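Local coordinates for DUF2235 domain-containing protein (Pseudomonas aeruginosa, PDB 4O5P), which probably hydrolyses phospholipids as Tle1, a membrane-targeting effector delivered by the type VI secretion system, at residues C89-V92 / A93-I96. Numbering follows the deposited sequence.
Sequences CSNV and ARLI
Cys-89, the last residue before the N-cap of helix 91-97, turns its backbone O to the guanidinium of Arg-94, which grips it side-on with two nitrogens. NE donates at 2.9 Å from above the carbonyl plane, while NH2, at 3.1 Å, lies in that plane on a lone pair; both bonds are bent, and the oxygen sits near the guanidinium plane. In Arg-94, chi1 -71° sends CG back beside the backbone N, and from there the chain runs extended to NE. The CB of Cys-89 also rests 4.1 Å from the CB of Ala-93.

Ser-90 is the N-cap. Its OG, held between backbone N and carbonyl carbon by chi1 74°, accepts from the N of Ala-93 at 3.3 Å along a nearly straight N-H direction; the same OG is hydrogen-bonded to OD1 of Asp-72, its stronger partner. Its carbonyl O opens the helical series, taking the N of Arg-94 at 2.9 Å. Asn-91 sets its OD1 obliquely beside the arginine chain, 3.7 Å from CD of Arg-94, with amide and guanidinium almost perpendicular (84°); its ND2 bonds to Ser-403 O, at the start of the covering helix 403-416. Val-92 O receives the N of Ile-96, and its side chain packs on Phe-236, within what is probably the nucleophile elbow of an alpha/beta-hydrolase.

In this buried helix start, OG supplies an acceptor for a first-turn amide, and Arg-94, whose NH1 also holds Glu-446 O, brings its probable positive charge to backbone carbonyls, tying the incoming loop to the first helical turn.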
ATOM      1  N   CYS A  89       3.986  13.701   7.146  1.00 22.25           N
ATOM      2  CA  CYS A  89       4.543  12.372   7.395  1.00 21.36           C
ATOM      3  C   CYS A  89       3.426  11.350   7.634  1.00 22.27           C
ATOM      4  O   CYS A  89       2.473  11.635   8.360  1.00 19.64           O
ATOM      5  CB  CYS A  89       5.425  12.405   8.657  1.00 21.39           C
ATOM      6  SG  CYS A  89       6.778  13.614   8.633  1.00 36.55           S
ATOM      7  N   SER A  90       3.561  10.157   7.057  1.00 21.31           N
ATOM      8  CA  SER A  90       2.613   9.071   7.317  1.00 16.44           C
ATOM      9  C   SER A  90       2.824   8.491   8.708  1.00 18.44           C
ATOM     10  O   SER A  90       3.779   8.848   9.408  1.00 17.08           O
ATOM     11  CB  SER A  90       2.793   7.954   6.300  1.00 16.75           C
ATOM     12  OG  SER A  90       3.975   7.197   6.552  1.00 19.30           O
ATOM     13  N   ASN A  91       1.954   7.569   9.109  1.00 15.10           N
ATOM     14  CA  ASN A  91       2.162   6.893  10.376  1.00 15.66           C
ATOM     15  C   ASN A  91       3.382   5.974  10.397  1.00 18.80           C
ATOM     16  O   ASN A  91       3.994   5.792  11.449  1.00 18.00           O
ATOM     17  CB  ASN A  91       0.911   6.146  10.809  1.00 14.78           C
ATOM     18  CG  ASN A  91      -0.188   7.078  11.218  1.00 16.31           C
ATOM     19  OD1 ASN A  91       0.062   8.242  11.526  1.00 15.64           O
ATOM     20  ND2 ASN A  91      -1.419   6.576  11.230  1.00 14.43           N
ATOM     21  N   VAL A  92       3.741   5.404   9.249  1.00 15.63           N
ATOM     22  CA  VAL A  92       4.972   4.632   9.173  1.00 15.42           C
ATOM     23  C   VAL A  92       6.173   5.522   9.494  1.00 16.61           C
ATOM     24  O   VAL A  92       7.038   5.151  10.291  1.00 17.50           O
ATOM     25  CB  VAL A  92       5.136   3.944   7.804  1.00 16.73           C
ATOM     26  CG1 VAL A  92       6.527   3.365   7.653  1.00 16.34           C
ATOM     27  CG2 VAL A  92       4.073   2.839   7.644  1.00 16.03           C
ATOM     28  N   ALA A  93       6.209   6.704   8.895  1.00 19.90           N
ATOM     29  CA  ALA A  93       7.332   7.605   9.107  1.00 20.23           C
ATOM     30  C   ALA A  93       7.333   8.081  10.550  1.00 21.90           C
ATOM     31  O   ALA A  93       8.390   8.178  11.170  1.00 18.20           O
ATOM     32  CB  ALA A  93       7.283   8.773   8.142  1.00 18.47           C
ATOM     33  N   ARG A  94       6.148   8.355  11.094  1.00 19.10           N
ATOM     34  CA  ARG A  94       6.036   8.749  12.498  1.00 21.06           C
ATOM     35  C   ARG A  94       6.591   7.674  13.433  1.00 22.56           C
ATOM     36  O   ARG A  94       7.364   7.982  14.334  1.00 20.90           O
ATOM     37  CB  ARG A  94       4.588   9.140  12.847  1.00 18.31           C
ATOM     38  CG  ARG A  94       4.171  10.466  12.209  1.00 17.38           C
ATOM     39  CD  ARG A  94       2.673  10.715  12.268  1.00 18.53           C
ATOM     40  NE  ARG A  94       2.297  11.699  11.255  1.00 19.20           N
ATOM     41  CZ  ARG A  94       2.150  13.003  11.488  1.00 22.65           C
ATOM     42  NH1 ARG A  94       2.307  13.490  12.715  1.00 21.45           N
ATOM     43  NH2 ARG A  94       1.811  13.818  10.502  1.00 21.20           N
ATOM     44  N   LEU A  95       6.247   6.413  13.185  1.00 20.66           N
ATOM     45  CA  LEU A  95       6.731   5.306  14.010  1.00 17.41           C
ATOM     46  C   LEU A  95       8.236   5.068  13.876  1.00 20.47           C
ATOM     47  O   LEU A  95       8.890   4.641  14.843  1.00 18.69           O
ATOM     48  CB  LEU A  95       5.969   4.023  13.670  1.00 19.75           C
ATOM     49  CG  LEU A  95       4.518   4.037  14.134  1.00 25.93           C
ATOM     50  CD1 LEU A  95       3.760   2.856  13.551  1.00 21.77           C
ATOM     51  CD2 LEU A  95       4.464   4.041  15.668  1.00 20.97           C
ATOM     52  N   ILE A  96       8.770   5.339  12.680  1.00 20.10           N
ATOM     53  CA  ILE A  96      10.212   5.275  12.461  1.00 18.71           C
ATOM     54  C   ILE A  96      10.944   6.415  13.206  1.00 18.94           C
ATOM     55  O   ILE A  96      11.959   6.182  13.855  1.00 19.73           O
ATOM     56  CB  ILE A  96      10.544   5.260  10.957  1.00 20.50           C
ATOM     57  CG1 ILE A  96      10.118   3.919  10.339  1.00 15.90           C
ATOM     58  CG2 ILE A  96      12.037   5.483  10.735  1.00 18.33           C
ATOM     59  CD1 ILE A  96      10.881   2.729  10.913  1.00 17.36           C
TER